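Local structure of putative nucleotide-diphospho-sugar transferase (Desulfovibrio desulfuricans subsp. desulfuricans, 3CGX) at residues T194-N199 against R227-D232; G136-G141 against W189-T194; F39-L44 against R212-A217; P14-V19 against K31-Y36. The protein is of unknown function but probably transfers a sugar from a nucleotide-diphospho-sugar donor, as many relatives with the GT-A fold do. All coordinates share one frame; numbering follows the deposited sequence.

Contact 1. Residues T194-N199 against R227-D232; sequences TVWDLN and RQYDID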
loop_
_atom_site.group_PDB
_atom_site.type_symbol
_atom_site.label_atom_id
_atom_site.label_comp_id
_atom_site.label_asym_id
_atom_site.label_seq_id
_atom_site.Cartn_x
_atom_site.Cartn_y
_atom_site.Cartn_z
ATOM N N THR A 194 3.909 -9.000 -11.007
ATOM C CA THR A 194 4.117 -9.716 -12.266
ATOM C C THR A 194 2.847 -10.419 -12.717
ATOM O O THR A 194 1.891 -10.523 -11.964
ATOM C CB THR A 194 5.212 -10.787 -12.142
ATOM O OG1 THR A 194 4.712 -11.872 -11.340
ATOM C CG2 THR A 194 6.565 -10.225 -11.542
ATOM N N VAL A 195 2.861 -10.935 -13.947
ATOM C CA VAL A 195 1.698 -11.655 -14.450
ATOM C C VAL A 195 1.467 -12.918 -13.595
ATOM O O VAL A 195 0.330 -13.382 -13.422
ATOM C CB VAL A 195 1.815 -11.993 -15.963
ATOM C CG1 VAL A 195 2.915 -13.091 -16.261
ATOM C CG2 VAL A 195 0.402 -12.413 -16.497
ATOM N N TRP A 196 2.543 -13.459 -13.035
ATOM C CA TRP A 196 2.428 -14.656 -12.207
ATOM C C TRP A 196 1.648 -14.282 -10.934
ATOM O O TRP A 196 0.726 -14.980 -10.505
ATOM C CB TRP A 196 3.795 -15.212 -11.847
ATOM C CG TRP A 196 4.768 -15.500 -12.998
ATOM C CD1 TRP A 196 5.983 -14.916 -13.208
ATOM C CD2 TRP A 196 4.629 -16.477 -14.026
ATOM N NE1 TRP A 196 6.588 -15.428 -14.297
ATOM C CE2 TRP A 196 5.808 -16.421 -14.815
ATOM C CE3 TRP A 196 3.646 -17.415 -14.338
ATOM C CZ2 TRP A 196 6.018 -17.249 -15.942
ATOM C CZ3 TRP A 196 3.839 -18.229 -15.424
ATOM C CH2 TRP A 196 5.031 -18.153 -16.221
ATOM N N ASP A 197 2.014 -13.165 -10.320
ATOM C CA ASP A 197 1.323 -12.677 -9.140
ATOM C C ASP A 197 -0.170 -12.428 -9.446
ATOM O O ASP A 197 -1.045 -12.702 -8.611
ATOM C CB ASP A 197 1.929 -11.350 -8.642
ATOM C CG ASP A 197 3.347 -11.462 -8.197
ATOM O OD1 ASP A 197 3.772 -12.509 -7.722
ATOM O OD2 ASP A 197 4.025 -10.468 -8.301
ATOM N N LEU A 198 -0.440 -11.898 -10.649
ATOM C CA LEU A 198 -1.820 -11.605 -11.086
ATOM C C LEU A 198 -2.626 -12.909 -11.241
ATOM O O LEU A 198 -3.832 -12.992 -10.882
ATOM C CB LEU A 198 -1.839 -10.820 -12.405
ATOM C CG LEU A 198 -3.149 -10.162 -12.848
ATOM C CD1 LEU A 198 -3.414 -8.943 -11.941
ATOM C CD2 LEU A 198 -3.159 -9.699 -14.332
ATOM N N ASN A 199 -1.966 -13.918 -11.808
ATOM C CA ASN A 199 -2.582 -15.238 -11.949
ATOM C C ASN A 199 -2.987 -15.839 -10.589
ATOM O O ASN A 199 -4.098 -16.384 -10.429
ATOM C CB ASN A 199 -1.642 -16.168 -12.693
ATOM C CG ASN A 199 -2.199 -17.555 -12.871
ATOM O OD1 ASN A 199 -2.001 -18.399 -11.997
ATOM N ND2 ASN A 199 -2.793 -17.845 -14.051
ATOM N N ARG A 227 -5.053 -17.090 -17.592
ATOM C CA ARG A 227 -4.888 -18.546 -17.481
ATOM C C ARG A 227 -3.801 -19.175 -18.385
ATOM O O ARG A 227 -3.583 -20.379 -18.357
ATOM C CB ARG A 227 -6.255 -19.233 -17.704
ATOM C CG ARG A 227 -7.304 -18.961 -16.590
ATOM C CD ARG A 227 -6.811 -19.230 -15.172
ATOM N NE ARG A 227 -6.240 -20.569 -15.028
ATOM C CZ ARG A 227 -6.962 -21.638 -14.780
ATOM N NH1 ARG A 227 -8.272 -21.498 -14.688
ATOM N NH2 ARG A 227 -6.395 -22.832 -14.645
ATOM N N GLN A 228 -3.145 -18.341 -19.198
ATOM C CA GLN A 228 -2.007 -18.756 -19.996
ATOM C C GLN A 228 -0.707 -18.574 -19.187
ATOM O O GLN A 228 0.381 -18.879 -19.683
ATOM C CB GLN A 228 -1.925 -17.985 -21.299
ATOM C CG GLN A 228 -3.076 -18.311 -22.259
ATOM C CD GLN A 228 -2.899 -17.621 -23.569
ATOM O OE1 GLN A 228 -2.214 -18.134 -24.445
ATOM N NE2 GLN A 228 -3.519 -16.468 -23.728
ATOM N N TYR A 229 -0.847 -18.094 -17.956
ATOM C CA TYR A 229 0.313 -17.871 -17.058
ATOM C C TYR A 229 0.092 -18.552 -15.724
ATOM O O TYR A 229 0.379 -18.009 -14.661
ATOM C CB TYR A 229 0.637 -16.356 -16.926
ATOM C CG TYR A 229 0.985 -15.738 -18.247
ATOM C CD1 TYR A 229 2.286 -15.794 -18.733
ATOM C CD2 TYR A 229 -0.008 -15.224 -19.078
ATOM C CE1 TYR A 229 2.595 -15.328 -19.955
ATOM C CE2 TYR A 229 0.312 -14.755 -20.350
ATOM C CZ TYR A 229 1.635 -14.784 -20.763
ATOM O OH TYR A 229 2.029 -14.353 -22.027
ATOM N N ASP A 230 -0.497 -19.749 -15.772
ATOM C CA ASP A 230 -0.734 -20.495 -14.544
ATOM C C ASP A 230 0.581 -20.929 -13.914
ATOM O O ASP A 230 1.461 -21.449 -14.587
ATOM C CB ASP A 230 -1.486 -21.789 -14.787
ATOM C CG ASP A 230 -2.972 -21.603 -15.023
ATOM O OD1 ASP A 230 -3.486 -20.519 -14.781
ATOM O OD2 ASP A 230 -3.634 -22.605 -15.381
ATOM N N ILE A 231 0.677 -20.763 -12.618
ATOM C CA ILE A 231 1.786 -21.324 -11.885
ATOM C C ILE A 231 1.171 -22.360 -10.947
ATOM O O ILE A 231 0.048 -22.174 -10.444
ATOM C CB ILE A 231 2.613 -20.250 -11.107
ATOM C CG1 ILE A 231 1.741 -19.168 -10.522
ATOM C CG2 ILE A 231 3.564 -19.491 -11.991
ATOM C CD1 ILE A 231 2.559 -18.203 -9.707
ATOM N N ASP A 232 1.870 -23.479 -10.788
ATOM C CA ASP A 232 1.472 -24.536 -9.844
ATOM C C ASP A 232 1.415 -23.973 -8.418
ATOM O O ASP A 232 0.386 -23.446 -7.975
ATOM C CB ASP A 232 2.444 -25.747 -9.913
#
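Y229 and W196 form a T-shaped pair. The edge of Y229 is turned toward the face of the six-membered ring of W196, with centroids 6.0 Å apart and planes at 72°. The W196 ring also has the backbone O of Y229 near its plane at one edge, 3.3 Å from CE3. V195 crosses the tyrosine at about a right angle. Its two methyls both touch the Y229 ring, and CG1 comes within 3.7 Å of CD1.

N199 makes the polar half of the contact. Its CG stands anti to the backbone N (chi1 180°), which carries the amide across to D230. ND2 gives a nearly straight bond to OD1 of D230, 2.9 Å and 173°. D230 OD1 accepts with its anti lone pair and lies in the amide plane of N199. R227 grips the same carboxylate side-on in a salt bridge. Its NE reaches D230 OD1 at 2.8 Å on the syn side and its NH2 reaches OD2 at 2.9 Å, so OD1 is held by two donors.

T194 and D197 close a capping box at the start of helix 195-204. ND2 of N199 also bonds to I226 O, at the end of helix 223-226. V195 and Y229 both pack on V26 of helix 21-27.

Contact 2. Residues G136-G141 against W189-T194; sequences GPAFDG and WNDVDT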
loop_
_atom_site.group_PDB
_atom_site.type_symbol
_atom_site.label_atom_id
_atom_site.label_comp_id
_atom_site.label_asym_id
_atom_site.label_seq_id
_atom_site.Cartn_x
_atom_site.Cartn_y
_atom_site.Cartn_z
ATOM N N GLY A 136 3.782 -5.310 8.241
ATOM C CA GLY A 136 3.255 -6.413 7.486
ATOM C C GLY A 136 4.280 -6.844 6.456
ATOM O O GLY A 136 4.652 -6.058 5.564
ATOM N N PRO A 137 4.765 -8.079 6.599
ATOM C CA PRO A 137 5.765 -8.643 5.676
ATOM C C PRO A 137 5.163 -8.973 4.334
ATOM O O PRO A 137 4.084 -9.554 4.256
ATOM C CB PRO A 137 6.215 -9.926 6.377
ATOM C CG PRO A 137 5.659 -9.835 7.805
ATOM C CD PRO A 137 4.444 -9.005 7.690
ATOM N N ALA A 138 5.879 -8.592 3.279
ATOM C CA ALA A 138 5.507 -8.944 1.908
ATOM C C ALA A 138 6.338 -10.161 1.477
ATOM O O ALA A 138 7.443 -10.367 1.975
ATOM C CB ALA A 138 5.743 -7.753 0.955
ATOM N N PHE A 139 5.803 -10.964 0.569
ATOM C CA PHE A 139 6.526 -12.138 0.040
ATOM C C PHE A 139 7.844 -11.729 -0.611
ATOM O O PHE A 139 8.794 -12.484 -0.602
ATOM C CB PHE A 139 5.727 -12.840 -1.032
ATOM C CG PHE A 139 4.552 -13.629 -0.544
ATOM C CD1 PHE A 139 3.948 -13.384 0.678
ATOM C CD2 PHE A 139 3.978 -14.581 -1.392
ATOM C CE1 PHE A 139 2.805 -14.128 1.081
ATOM C CE2 PHE A 139 2.859 -15.306 -1.001
ATOM C CZ PHE A 139 2.277 -15.067 0.249
ATOM N N ASP A 140 7.907 -10.515 -1.139
ATOM C CA ASP A 140 9.080 -10.045 -1.921
ATOM C C ASP A 140 10.277 -9.536 -1.087
ATOM O O ASP A 140 11.302 -9.129 -1.639
ATOM C CB ASP A 140 8.674 -8.954 -2.914
ATOM C CG ASP A 140 8.423 -7.598 -2.242
ATOM O OD1 ASP A 140 8.579 -7.463 -0.987
ATOM O OD2 ASP A 140 8.101 -6.653 -2.993
ATOM N N GLY A 141 10.141 -9.538 0.223
ATOM C CA GLY A 141 11.260 -9.260 1.108
ATOM C C GLY A 141 11.185 -7.920 1.813
ATOM O O GLY A 141 12.010 -7.598 2.676
ATOM N N TRP A 189 1.731 -11.131 3.103
ATOM C CA TRP A 189 0.862 -10.878 1.955
ATOM C C TRP A 189 1.684 -10.643 0.701
ATOM O O TRP A 189 2.846 -10.228 0.783
ATOM C CB TRP A 189 -0.045 -9.662 2.198
ATOM C CG TRP A 189 -1.440 -9.839 1.611
ATOM C CD1 TRP A 189 -1.881 -9.435 0.374
ATOM C CD2 TRP A 189 -2.568 -10.475 2.239
ATOM N NE1 TRP A 189 -3.188 -9.792 0.205
ATOM C CE2 TRP A 189 -3.645 -10.395 1.353
ATOM C CE3 TRP A 189 -2.770 -11.085 3.483
ATOM C CZ2 TRP A 189 -4.899 -10.950 1.644
ATOM C CZ3 TRP A 189 -4.020 -11.579 3.779
ATOM C CH2 TRP A 189 -5.059 -11.534 2.866
ATOM N N ASN A 190 1.114 -11.001 -0.444
ATOM C CA ASN A 190 1.781 -10.788 -1.773
ATOM C C ASN A 190 1.366 -9.519 -2.481
ATOM O O ASN A 190 0.191 -9.271 -2.719
ATOM C CB ASN A 190 1.552 -11.961 -2.743
ATOM C CG ASN A 190 2.604 -12.017 -3.924
ATOM O OD1 ASN A 190 3.827 -11.789 -3.745
ATOM N ND2 ASN A 190 2.120 -12.379 -5.110
ATOM N N ASP A 191 2.373 -8.726 -2.818
ATOM C CA ASP A 191 2.234 -7.568 -3.695
ATOM C C ASP A 191 2.026 -8.138 -5.091
ATOM O O ASP A 191 2.667 -9.131 -5.461
ATOM C CB ASP A 191 3.492 -6.666 -3.721
ATOM C CG ASP A 191 3.755 -5.906 -2.371
ATOM O OD1 ASP A 191 2.962 -5.034 -1.966
ATOM O OD2 ASP A 191 4.801 -6.150 -1.741
ATOM N N VAL A 192 1.169 -7.503 -5.877
ATOM C CA VAL A 192 0.918 -7.961 -7.227
ATOM C C VAL A 192 1.752 -7.108 -8.197
ATOM O O VAL A 192 1.435 -5.950 -8.463
ATOM C CB VAL A 192 -0.605 -7.977 -7.574
ATOM C CG1 VAL A 192 -0.809 -8.458 -9.033
ATOM C CG2 VAL A 192 -1.399 -8.856 -6.572
ATOM N N ASP A 193 2.847 -7.702 -8.655
ATOM C CA ASP A 193 3.853 -7.059 -9.531
ATOM C C ASP A 193 3.881 -7.681 -10.941
ATOM O O ASP A 193 3.909 -6.982 -11.917
ATOM C CB ASP A 193 5.240 -7.199 -8.891
ATOM C CG ASP A 193 6.400 -6.582 -9.749
ATOM O OD1 ASP A 193 6.198 -5.478 -10.330
ATOM O OD2 ASP A 193 7.534 -7.193 -9.790
ATOM N N THR A 194 3.909 -9.000 -11.007
ATOM C CA THR A 194 4.117 -9.716 -12.266
ATOM C C THR A 194 2.847 -10.419 -12.717
ATOM O O THR A 194 1.891 -10.523 -11.964
ATOM C CB THR A 194 5.212 -10.787 -12.142
ATOM O OG1 THR A 194 4.712 -11.872 -11.340
ATOM C CG2 THR A 194 6.565 -10.225 -11.542
HETATM O O HOH W 1 5.289 -9.160 -2.266
#
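A single parallel beta bridge pairs A138 with W189, beyond the ends of the neighbouring strands 133-137 and 183-185. W189 supplies both of its backbone groups. Its N bonds to P137 O at 3.1 Å, and its O accepts from F139 N, also at 3.1 Å. The CA of A138 lies 3.2 Å from the same W189 O in a CA-H...O contact.

The F139 ring then meets N190. CB of N190 sits over one ring face, 4.0 Å from the centroid and displaced toward the rim, a CH-pi contact. The N190 amide plane is inclined 31° to the ring. Its ND2 is held by D197.

Beyond the bridge the two segments are joined by water 1, which accepts from D140 N and, at 3.0 Å, from D191 N. OD2 of D191 is 3.1 Å from this water, and N190 OD1 is a weak further partner. Two like-charged carboxylates come close here, D140 OD2 lying 3.6 Å from D191 OD2, with their planes at 45°. OD1 of D140 takes the N-H of G142.

Residues A138 to G141 form a type I turn leading on to strand 143-149. One residue that gives and accepts between i-1 and i+1 of its partner is the signature of parallel pairing, here extending the edge of the mixed sheet.

Contact 3. Residues F39-L44 against R212-A217; sequences FVQDML and RSSTYA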
loop_
_atom_site.group_PDB
_atom_site.type_symbol
_atom_site.label_atom_id
_atom_site.label_comp_id
_atom_site.label_asym_id
_atom_site.label_seq_id
_atom_site.Cartn_x
_atom_site.Cartn_y
_atom_site.Cartn_z
ATOM N N PHE A 39 -6.995 -1.481 -8.661
ATOM C CA PHE A 39 -6.452 -1.916 -7.360
ATOM C C PHE A 39 -6.716 -0.767 -6.393
ATOM O O PHE A 39 -7.213 -0.954 -5.271
ATOM C CB PHE A 39 -4.949 -2.119 -7.364
ATOM C CG PHE A 39 -4.451 -3.361 -8.096
ATOM C CD1 PHE A 39 -5.275 -4.131 -8.900
ATOM C CD2 PHE A 39 -3.102 -3.666 -8.068
ATOM C CE1 PHE A 39 -4.764 -5.214 -9.595
ATOM C CE2 PHE A 39 -2.584 -4.767 -8.781
ATOM C CZ PHE A 39 -3.443 -5.510 -9.562
ATOM N N VAL A 40 -6.369 0.438 -6.851
ATOM C CA VAL A 40 -6.433 1.623 -5.996
ATOM C C VAL A 40 -7.877 1.973 -5.614
ATOM O O VAL A 40 -8.229 2.193 -4.435
ATOM C CB VAL A 40 -5.660 2.852 -6.609
ATOM C CG1 VAL A 40 -5.951 4.112 -5.814
ATOM C CG2 VAL A 40 -4.116 2.589 -6.667
ATOM N N GLN A 41 -8.726 2.034 -6.625
ATOM C CA GLN A 41 -10.159 2.260 -6.394
ATOM C C GLN A 41 -10.774 1.298 -5.422
ATOM O O GLN A 41 -11.516 1.688 -4.532
ATOM C CB GLN A 41 -10.951 2.186 -7.700
ATOM C CG GLN A 41 -10.668 3.352 -8.574
ATOM C CD GLN A 41 -11.283 3.233 -9.948
ATOM O OE1 GLN A 41 -10.823 3.896 -10.852
ATOM N NE2 GLN A 41 -12.327 2.371 -10.121
ATOM N N ASP A 42 -10.508 0.022 -5.603
ATOM C CA ASP A 42 -11.071 -0.973 -4.726
ATOM C C ASP A 42 -10.570 -0.836 -3.300
ATOM O O ASP A 42 -11.367 -0.930 -2.347
ATOM C CB ASP A 42 -10.787 -2.412 -5.213
ATOM C CG ASP A 42 -11.504 -2.753 -6.518
ATOM O OD1 ASP A 42 -12.400 -2.013 -6.906
ATOM O OD2 ASP A 42 -11.117 -3.743 -7.154
HETATM N N MSE A 43 -9.261 -0.638 -3.132
HETATM C CA MSE A 43 -8.704 -0.481 -1.770
HETATM C C MSE A 43 -9.274 0.758 -1.079
HETATM O O MSE A 43 -9.618 0.695 0.107
HETATM C CB MSE A 43 -7.176 -0.444 -1.799
HETATM C CG MSE A 43 -6.515 -1.754 -2.266
HETATM SE SE MSE A 43 -4.612 -1.630 -2.234
HETATM C CE MSE A 43 -4.374 -1.704 -0.273
ATOM N N LEU A 44 -9.404 1.846 -1.818
ATOM C CA LEU A 44 -9.956 3.115 -1.290
ATOM C C LEU A 44 -11.373 2.954 -0.771
ATOM O O LEU A 44 -11.717 3.460 0.314
ATOM C CB LEU A 44 -9.858 4.250 -2.332
ATOM C CG LEU A 44 -10.391 5.628 -1.934
ATOM C CD1 LEU A 44 -9.501 6.185 -0.830
ATOM C CD2 LEU A 44 -10.508 6.605 -3.166
ATOM N N ARG A 212 -16.187 -9.847 -5.687
ATOM C CA ARG A 212 -17.169 -8.797 -6.047
ATOM C C ARG A 212 -16.539 -7.463 -6.399
ATOM O O ARG A 212 -17.252 -6.505 -6.657
ATOM C CB ARG A 212 -18.152 -8.559 -4.915
ATOM C CG ARG A 212 -18.668 -9.841 -4.346
ATOM C CD ARG A 212 -19.847 -9.568 -3.451
ATOM N NE ARG A 212 -21.016 -9.311 -4.272
ATOM C CZ ARG A 212 -22.067 -8.616 -3.865
ATOM N NH1 ARG A 212 -22.066 -8.059 -2.659
ATOM N NH2 ARG A 212 -23.104 -8.464 -4.679
ATOM N N SER A 213 -15.208 -7.403 -6.419
ATOM C CA SER A 213 -14.504 -6.168 -6.718
ATOM C C SER A 213 -14.444 -5.854 -8.212
ATOM O O SER A 213 -14.611 -6.732 -9.058
ATOM C CB SER A 213 -13.073 -6.216 -6.159
ATOM O OG SER A 213 -12.248 -7.170 -6.834
ATOM N N SER A 214 -14.200 -4.579 -8.509
ATOM C CA SER A 214 -14.049 -4.113 -9.888
ATOM C C SER A 214 -12.772 -4.695 -10.459
ATOM O O SER A 214 -12.742 -5.070 -11.624
ATOM C CB SER A 214 -14.070 -2.601 -10.016
ATOM O OG SER A 214 -12.933 -2.023 -9.464
ATOM N N THR A 215 -11.738 -4.831 -9.643
ATOM C CA THR A 215 -10.519 -5.504 -10.072
ATOM C C THR A 215 -10.828 -6.930 -10.529
ATOM O O THR A 215 -10.453 -7.330 -11.655
ATOM C CB THR A 215 -9.439 -5.552 -8.989
ATOM O OG1 THR A 215 -9.013 -4.231 -8.750
ATOM C CG2 THR A 215 -8.154 -6.406 -9.447
ATOM N N TYR A 216 -11.530 -7.697 -9.689
ATOM C CA TYR A 216 -11.806 -9.091 -10.047
ATOM C C TYR A 216 -12.661 -9.168 -11.317
ATOM O O TYR A 216 -12.467 -10.095 -12.173
ATOM C CB TYR A 216 -12.431 -9.879 -8.882
ATOM C CG TYR A 216 -12.520 -11.367 -9.179
ATOM C CD1 TYR A 216 -13.608 -11.873 -9.841
ATOM C CD2 TYR A 216 -11.504 -12.264 -8.801
ATOM C CE1 TYR A 216 -13.711 -13.194 -10.128
ATOM C CE2 TYR A 216 -11.618 -13.607 -9.091
ATOM C CZ TYR A 216 -12.715 -14.052 -9.754
ATOM O OH TYR A 216 -12.860 -15.387 -10.055
ATOM N N ALA A 217 -13.606 -8.240 -11.475
ATOM C CA ALA A 217 -14.390 -8.199 -12.732
ATOM C C ALA A 217 -13.465 -8.076 -13.961
ATOM O O ALA A 217 -13.698 -8.709 -15.015
ATOM C CB ALA A 217 -15.449 -7.040 -12.732
HETATM O O HOH W 2 -14.161 0.861 -8.515
#
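Hydrogen bonds to the carboxylate of D42 dominate this contact. OD2 takes two bonds from T215. T215 N meets the syn lone pair of D42 OD2 at 2.8 Å, and T215 OG1 meets D42 OD2 at 2.7 Å from above the carboxylate plane, 45° out of it. OG1 of T215 is anti to the carbonyl carbon (chi1 -66°), beside the backbone N, and this lets one residue present both donors to one oxygen. S214 OG bonds to D42 OD1 at 2.6 Å, on the syn side and 19° out of plane. Three bonds thus fix the rotation of the D42 carboxylate. CB of S213 also approaches D42 OD2 closely, at 3.3 Å. The S214 hydroxyl also bonds to ND1 of H38, one helical turn before D42.

D42, on helix 29-47, accepts from T215 N in the first turn of helix 214-221. It sits at the N-terminal end of that helix, where the helix dipole would be expected to suit a negative charge. The local cap is S213, at the N-cap position, whose OG accepts from Y216 N at 3.0 Å and also bonds to F210 O.

Water adds a side link. Water 2 accepts from Q41 NE2 at 2.9 Å and donates to S214 OG. OE1 of Q41 is taken by NE1 of W72.

Apolar contact is lighter. CG2 of T215 rests at a slant against the F39 ring, 3.6 Å from CE1.

Contact 4. Residues P14-V19 against K31-Y36; sequences PEPGKV and KAAMLY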
loop_
_atom_site.group_PDB
_atom_site.type_symbol
_atom_site.label_atom_id
_atom_site.label_comp_id
_atom_site.label_asym_id
_atom_site.label_seq_id
_atom_site.Cartn_x
_atom_site.Cartn_y
_atom_site.Cartn_z
ATOM N N PRO A 14 -2.108 6.289 -12.228
ATOM C CA PRO A 14 -2.040 5.102 -13.121
ATOM C C PRO A 14 -1.944 5.420 -14.617
ATOM O O PRO A 14 -2.831 5.061 -15.408
ATOM C CB PRO A 14 -3.313 4.356 -12.787
ATOM C CG PRO A 14 -4.290 5.500 -12.459
ATOM C CD PRO A 14 -3.478 6.519 -11.730
ATOM N N GLU A 15 -0.858 6.081 -14.985
ATOM C CA GLU A 15 -0.599 6.422 -16.386
ATOM C C GLU A 15 0.090 5.277 -17.111
ATOM O O GLU A 15 1.103 4.768 -16.608
ATOM C CB GLU A 15 0.322 7.619 -16.464
ATOM C CG GLU A 15 0.483 8.118 -17.855
ATOM C CD GLU A 15 1.395 9.332 -17.910
ATOM O OE1 GLU A 15 1.648 9.957 -16.849
ATOM O OE2 GLU A 15 1.869 9.636 -19.021
ATOM N N PRO A 16 -0.431 4.872 -18.291
ATOM C CA PRO A 16 0.248 3.776 -19.006
ATOM C C PRO A 16 1.725 4.056 -19.230
ATOM O O PRO A 16 2.141 5.182 -19.598
ATOM C CB PRO A 16 -0.565 3.643 -20.319
ATOM C CG PRO A 16 -1.891 4.154 -19.946
ATOM C CD PRO A 16 -1.657 5.278 -18.991
ATOM N N GLY A 17 2.523 3.044 -18.938
ATOM C CA GLY A 17 3.963 3.121 -19.074
ATOM C C GLY A 17 4.671 3.651 -17.843
ATOM O O GLY A 17 5.877 3.576 -17.744
ATOM N N LYS A 18 3.921 4.182 -16.886
ATOM C CA LYS A 18 4.514 4.734 -15.668
ATOM C C LYS A 18 4.243 3.873 -14.452
ATOM O O LYS A 18 4.790 4.135 -13.376
ATOM C CB LYS A 18 3.962 6.143 -15.433
ATOM C CG LYS A 18 4.288 7.155 -16.555
ATOM C CD LYS A 18 4.395 8.571 -15.975
ATOM N N VAL A 19 3.366 2.872 -14.596
ATOM C CA VAL A 19 3.052 1.972 -13.498
ATOM C C VAL A 19 3.001 0.510 -14.011
ATOM O O VAL A 19 2.707 0.255 -15.175
ATOM C CB VAL A 19 1.689 2.303 -12.787
ATOM C CG1 VAL A 19 1.729 3.693 -12.110
ATOM C CG2 VAL A 19 0.466 2.131 -13.785
ATOM N N LYS A 31 -3.373 -2.052 -20.230
ATOM C CA LYS A 31 -4.098 -2.983 -19.351
ATOM C C LYS A 31 -3.473 -3.063 -17.952
ATOM O O LYS A 31 -4.215 -3.187 -16.969
ATOM C CB LYS A 31 -4.160 -4.377 -19.985
ATOM C CG LYS A 31 -5.072 -5.379 -19.264
ATOM C CD LYS A 31 -5.430 -6.523 -20.134
ATOM C CE LYS A 31 -6.429 -6.086 -21.175
ATOM N NZ LYS A 31 -6.678 -7.161 -22.104
ATOM N N ALA A 32 -2.128 -3.032 -17.887
ATOM C CA ALA A 32 -1.409 -3.093 -16.594
ATOM C C ALA A 32 -1.805 -1.867 -15.780
ATOM O O ALA A 32 -2.080 -1.975 -14.576
ATOM C CB ALA A 32 0.113 -3.136 -16.777
ATOM N N ALA A 33 -1.872 -0.712 -16.440
ATOM C CA ALA A 33 -2.268 0.533 -15.761
ATOM C C ALA A 33 -3.762 0.546 -15.363
ATOM O O ALA A 33 -4.106 1.041 -14.273
ATOM C CB ALA A 33 -1.895 1.780 -16.591
HETATM N N MSE A 34 -4.631 -0.067 -16.166
HETATM C CA MSE A 34 -6.056 -0.135 -15.867
HETATM C C MSE A 34 -6.262 -1.031 -14.649
HETATM O O MSE A 34 -7.056 -0.714 -13.739
HETATM C CB MSE A 34 -6.869 -0.676 -17.069
HETATM C CG MSE A 34 -8.305 -0.818 -16.806
HETATM SE SE MSE A 34 -9.179 0.948 -16.554
HETATM C CE MSE A 34 -8.177 1.998 -17.902
ATOM N N LEU A 35 -5.529 -2.136 -14.614
ATOM C CA LEU A 35 -5.587 -3.049 -13.456
ATOM C C LEU A 35 -5.184 -2.325 -12.176
ATOM O O LEU A 35 -5.882 -2.407 -11.149
ATOM C CB LEU A 35 -4.753 -4.305 -13.663
ATOM C CG LEU A 35 -5.331 -5.335 -14.605
ATOM C CD1 LEU A 35 -4.218 -6.244 -15.163
ATOM C CD2 LEU A 35 -6.490 -6.159 -13.856
ATOM N N TYR A 36 -4.069 -1.604 -12.246
ATOM C CA TYR A 36 -3.557 -0.881 -11.072
ATOM C C TYR A 36 -4.557 0.213 -10.659
ATOM O O TYR A 36 -4.841 0.410 -9.473
ATOM C CB TYR A 36 -2.115 -0.345 -11.313
ATOM C CG TYR A 36 -1.667 0.529 -10.149
ATOM C CD1 TYR A 36 -1.420 -0.017 -8.895
ATOM C CD2 TYR A 36 -1.526 1.917 -10.305
ATOM C CE1 TYR A 36 -1.070 0.802 -7.798
ATOM C CE2 TYR A 36 -1.154 2.727 -9.234
ATOM C CZ TYR A 36 -0.948 2.177 -7.981
ATOM O OH TYR A 36 -0.603 2.937 -6.892
#
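The ring of Y36 is touched by P14 and V19 at one corner, both at a slant that is neither over a face nor at an edge. Y36 CD2 is the shared point, 3.9 Å from CB of P14 and 4.0 Å from CG2 of V19. V19 crosses the tyrosine at about a right angle. The ring is swung toward the loop because CG lies anti to the backbone N (chi1 174°). At its far end, OH is bonded to S111 OG and to K12 N.

A33 fills the middle of the contact. Its methyl CB is surrounded by loop atoms, with P14 O at 3.6 Å, V19 CG2 at 3.7 Å and P16 CA at 3.8 Å. P16 also offers CG to this methyl. No hydrogen bond joins the two segments, and the fit is mainly apolar. The loop is braced from within by K18 N bonding to E15 O at 2.9 Å.

This loop follows the first strand, 5-11, a place that often takes part in nucleotide binding in GT-A folds. It leads into helix 21-27 and lies on helix 29-47. The other sides of that helix meet helix 21-27 through A32 and helix 214-221 through L35.

Contacts 3 and 4 use neighbouring parts of helix 29-47, with centres about 14 Å apart. Contacts 1 and 2 share T194 and have centres about 15 Å apart; D197 OD1 lies 3.1 Å from N190 ND2, a probable hydrogen bond. L198 of contact 1 joins the pairs: its CD2 is 3.7 Å from L35 CD1 of contact 4, and its CD1 is 4.2 Å from F39 CZ of contact 3. V192 CB of contact 2 packs on F39 CE2 at 4.0 Å. Contacts 2 and 4 do not touch; their nearest atoms are about 7 Å apart. A bound imidazole, probably from crystallisation, lies about 3 Å from the Y36 side chain and may mark a pocket.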